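Serpin (Taeniopygia guttata, PDB 5HGC) binds cortisol and belongs to the serpin family, whose members are generally inhibitors of serine proteases, an activity it may share. Local coordinates at residues Phe18-Glu29 with Ile284-Gly292. Numbering follows the deposited sequence.
Sequences FAFQFFREVTQE and ISNTLRKMG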
# COMPACT_ATOMS: atom_id res chain seq x y z
N PHE A 18 -8.72 -4.98 -6.37
CA PHE A 18 -8.94 -3.64 -5.82
C PHE A 18 -7.64 -2.85 -5.95
O PHE A 18 -7.66 -1.69 -6.39
CB PHE A 18 -9.48 -3.67 -4.33
CG PHE A 18 -9.41 -2.31 -3.65
CD1 PHE A 18 -10.34 -1.30 -3.98
CD2 PHE A 18 -8.36 -2.00 -2.81
CE1 PHE A 18 -10.23 -0.02 -3.44
CE2 PHE A 18 -8.24 -0.71 -2.25
CZ PHE A 18 -9.18 0.29 -2.56
N ALA A 19 -6.52 -3.49 -5.56
CA ALA A 19 -5.22 -2.85 -5.53
C ALA A 19 -4.92 -2.25 -6.88
O ALA A 19 -4.51 -1.07 -6.96
CB ALA A 19 -4.11 -3.84 -5.16
N PHE A 20 -5.13 -3.03 -7.94
CA PHE A 20 -4.85 -2.50 -9.27
C PHE A 20 -5.90 -1.57 -9.92
O PHE A 20 -5.50 -0.63 -10.64
CB PHE A 20 -4.24 -3.58 -10.18
CG PHE A 20 -2.96 -4.14 -9.63
CD1 PHE A 20 -1.80 -3.36 -9.62
CD2 PHE A 20 -2.94 -5.38 -9.01
CE1 PHE A 20 -0.63 -3.84 -9.03
CE2 PHE A 20 -1.77 -5.87 -8.42
CZ PHE A 20 -0.61 -5.10 -8.43
N GLN A 21 -7.21 -1.75 -9.66
CA GLN A 21 -8.15 -0.69 -10.12
C GLN A 21 -7.81 0.64 -9.50
O GLN A 21 -7.87 1.68 -10.16
CB GLN A 21 -9.61 -0.96 -9.83
CG GLN A 21 -10.11 -2.25 -10.39
CD GLN A 21 -11.39 -2.67 -9.72
OE1 GLN A 21 -12.24 -1.81 -9.38
NE2 GLN A 21 -11.54 -4.01 -9.51
N PHE A 22 -7.47 0.59 -8.21
CA PHE A 22 -7.17 1.81 -7.52
C PHE A 22 -6.02 2.48 -8.23
O PHE A 22 -6.12 3.71 -8.52
CB PHE A 22 -6.85 1.55 -6.04
CG PHE A 22 -6.71 2.81 -5.24
CD1 PHE A 22 -5.51 3.50 -5.20
CD2 PHE A 22 -7.79 3.29 -4.47
CE1 PHE A 22 -5.39 4.68 -4.45
CE2 PHE A 22 -7.67 4.44 -3.70
CZ PHE A 22 -6.48 5.16 -3.71
N PHE A 23 -4.95 1.70 -8.49
CA PHE A 23 -3.76 2.14 -9.22
C PHE A 23 -4.08 2.77 -10.59
O PHE A 23 -3.57 3.88 -10.87
CB PHE A 23 -2.77 0.98 -9.45
CG PHE A 23 -1.46 1.42 -10.05
CD1 PHE A 23 -0.63 2.32 -9.38
CD2 PHE A 23 -1.07 0.98 -11.30
CE1 PHE A 23 0.60 2.74 -9.90
CE2 PHE A 23 0.16 1.41 -11.84
CZ PHE A 23 1.00 2.28 -11.13
N ARG A 24 -4.90 2.08 -11.41
CA ARG A 24 -5.34 2.60 -12.73
C ARG A 24 -5.99 3.96 -12.61
O ARG A 24 -5.59 4.88 -13.33
CB ARG A 24 -6.15 1.58 -13.59
CG ARG A 24 -5.34 0.29 -13.86
CD ARG A 24 -5.88 -0.65 -14.91
NE ARG A 24 -7.11 -1.35 -14.52
CZ ARG A 24 -7.19 -2.39 -13.68
NH1 ARG A 24 -6.12 -2.88 -13.07
NH2 ARG A 24 -8.37 -2.95 -13.43
N GLU A 25 -6.90 4.10 -11.63
CA GLU A 25 -7.62 5.35 -11.32
C GLU A 25 -6.73 6.49 -10.93
O GLU A 25 -6.85 7.59 -11.47
CB GLU A 25 -8.65 5.17 -10.19
CG GLU A 25 -9.98 4.52 -10.59
CD GLU A 25 -10.76 5.27 -11.69
OE1 GLU A 25 -10.54 6.50 -11.97
OE2 GLU A 25 -11.64 4.59 -12.27
N VAL A 26 -5.82 6.23 -10.00
CA VAL A 26 -4.98 7.29 -9.44
C VAL A 26 -3.94 7.82 -10.44
O VAL A 26 -3.60 9.00 -10.42
CB VAL A 26 -4.38 6.87 -8.06
CG1 VAL A 26 -3.34 5.77 -8.18
CG2 VAL A 26 -3.86 8.08 -7.29
N THR A 27 -3.44 6.95 -11.33
CA THR A 27 -2.46 7.36 -12.36
C THR A 27 -3.10 8.23 -13.48
O THR A 27 -2.44 9.12 -14.01
CB THR A 27 -1.66 6.16 -12.95
OG1 THR A 27 -2.56 5.16 -13.42
CG2 THR A 27 -0.75 5.58 -11.89
N GLN A 28 -4.37 7.96 -13.81
CA GLN A 28 -5.20 8.95 -14.54
C GLN A 28 -5.32 10.35 -13.89
O GLN A 28 -4.86 11.32 -14.48
CB GLN A 28 -6.57 8.42 -14.78
CG GLN A 28 -6.56 7.27 -15.73
CD GLN A 28 -7.98 6.89 -16.02
OE1 GLN A 28 -8.50 5.91 -15.47
NE2 GLN A 28 -8.65 7.71 -16.84
N GLU A 29 -5.89 10.46 -12.69
CA GLU A 29 -5.99 11.77 -12.05
C GLU A 29 -4.63 12.48 -11.77
O GLU A 29 -4.64 13.66 -11.41
CB GLU A 29 -6.96 11.77 -10.84
CG GLU A 29 -6.39 11.36 -9.46
CD GLU A 29 -7.43 10.75 -8.48
OE1 GLU A 29 -8.32 9.94 -8.87
OE2 GLU A 29 -7.35 11.06 -7.26
N ILE A 284 -8.65 10.17 -0.35
CA ILE A 284 -8.96 9.15 -1.37
C ILE A 284 -10.44 8.96 -1.74
O ILE A 284 -10.79 8.01 -2.46
CB ILE A 284 -8.32 7.78 -1.02
CG1 ILE A 284 -8.72 7.29 0.38
CG2 ILE A 284 -6.79 7.81 -1.17
CD1 ILE A 284 -8.44 5.80 0.61
N SER A 285 -11.30 9.87 -1.24
CA SER A 285 -12.73 9.90 -1.53
C SER A 285 -13.11 9.82 -3.00
O SER A 285 -13.89 8.93 -3.35
CB SER A 285 -13.35 11.17 -0.97
OG SER A 285 -13.47 11.06 0.42
N ASN A 286 -12.58 10.72 -3.86
CA ASN A 286 -12.96 10.76 -5.28
C ASN A 286 -12.72 9.44 -5.91
O ASN A 286 -13.56 8.95 -6.71
CB ASN A 286 -12.09 11.69 -6.12
CG ASN A 286 -12.09 13.10 -5.63
OD1 ASN A 286 -12.87 13.49 -4.76
ND2 ASN A 286 -11.19 13.88 -6.20
N THR A 287 -11.52 8.89 -5.58
CA THR A 287 -10.99 7.70 -6.20
C THR A 287 -11.96 6.60 -5.85
O THR A 287 -12.41 5.89 -6.75
CB THR A 287 -9.58 7.38 -5.69
OG1 THR A 287 -8.75 8.55 -5.78
CG2 THR A 287 -8.97 6.26 -6.49
N LEU A 288 -12.34 6.51 -4.57
CA LEU A 288 -13.28 5.48 -4.15
C LEU A 288 -14.69 5.74 -4.68
O LEU A 288 -15.40 4.78 -4.99
CB LEU A 288 -13.25 5.28 -2.63
CG LEU A 288 -11.85 4.99 -2.06
CD1 LEU A 288 -11.96 5.11 -0.57
CD2 LEU A 288 -11.22 3.66 -2.46
N ARG A 289 -15.10 7.01 -4.78
CA ARG A 289 -16.38 7.36 -5.43
C ARG A 289 -16.40 6.79 -6.85
O ARG A 289 -17.32 6.02 -7.21
CB ARG A 289 -16.66 8.85 -5.43
CG ARG A 289 -17.42 9.37 -4.23
CD ARG A 289 -17.76 10.86 -4.38
NE ARG A 289 -16.58 11.74 -4.25
CZ ARG A 289 -16.21 12.41 -3.14
NH1 ARG A 289 -15.11 13.18 -3.16
NH2 ARG A 289 -16.93 12.32 -2.01
N LYS A 290 -15.34 7.10 -7.62
CA LYS A 290 -15.16 6.57 -8.97
C LYS A 290 -15.15 5.06 -8.95
O LYS A 290 -15.53 4.46 -9.94
CB LYS A 290 -13.91 7.10 -9.64
CG LYS A 290 -14.05 8.51 -10.14
CD LYS A 290 -12.71 9.23 -10.25
CE LYS A 290 -12.94 10.73 -10.45
NZ LYS A 290 -11.92 11.64 -9.84
N MET A 291 -14.74 4.41 -7.86
CA MET A 291 -14.77 2.94 -7.86
C MET A 291 -16.08 2.34 -7.41
O MET A 291 -16.21 1.11 -7.30
CB MET A 291 -13.62 2.37 -7.09
CG MET A 291 -12.33 2.63 -7.82
SD MET A 291 -10.97 2.20 -6.75
CE MET A 291 -11.21 0.39 -6.74
N GLY A 292 -17.05 3.22 -7.17
CA GLY A 292 -18.40 2.82 -6.83
C GLY A 292 -18.74 2.88 -5.34
O GLY A 292 -19.75 2.29 -4.93
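Phe22 takes Thr287 over one face of its ring and Ile284 and Leu288 at the edge, while Met291 approaches obliquely. The methyl CG2 of Thr287 lies 3.9 Å from the Phe22 ring centroid and 23° off the normal, a CH-pi contact. Near the ring plane, CZ of Phe22 touches CG2 of Ile284 at 3.7 Å and CE2 touches CD2 of Leu288 at 3.8 Å. CD2 of Leu288 also lies 3.9 Å from CE1 at the edge of the Phe18 ring. With an alanine in place of Phe22, the Thr287 methyl would probably lose its aromatic face and a gap would open beside Ile284 and Leu288. Met291 SD makes oblique Met-aromatic contacts with both rings. A bend at chi3 (69°) turns CE of Met291 to CD1 of Phe18 at 3.4 Å, with OE1 of Gln21 beside it. Towards solvent the contact becomes polar: Thr287 OG1 makes a weak, unsettled hydrogen bond to OE1 of the poorly ordered Glu29, and Lys290 NZ stays 4.1 Å from Glu29 OE1, beyond a salt bridge. The short helix 285-290, ending in a Schellman motif at Gly292, crosses segment 18-29 of helix 12-29 at 120°, axes 10.1 Å apart. Within this serpin fold, Phe18 rests on Ile42 and Leu288 on Phe46, both of helix 39-52, while Tyr37 of strand 35-37 meets the Phe22 ring and the Ile284 backbone pairs with Val317 of strand 316-325.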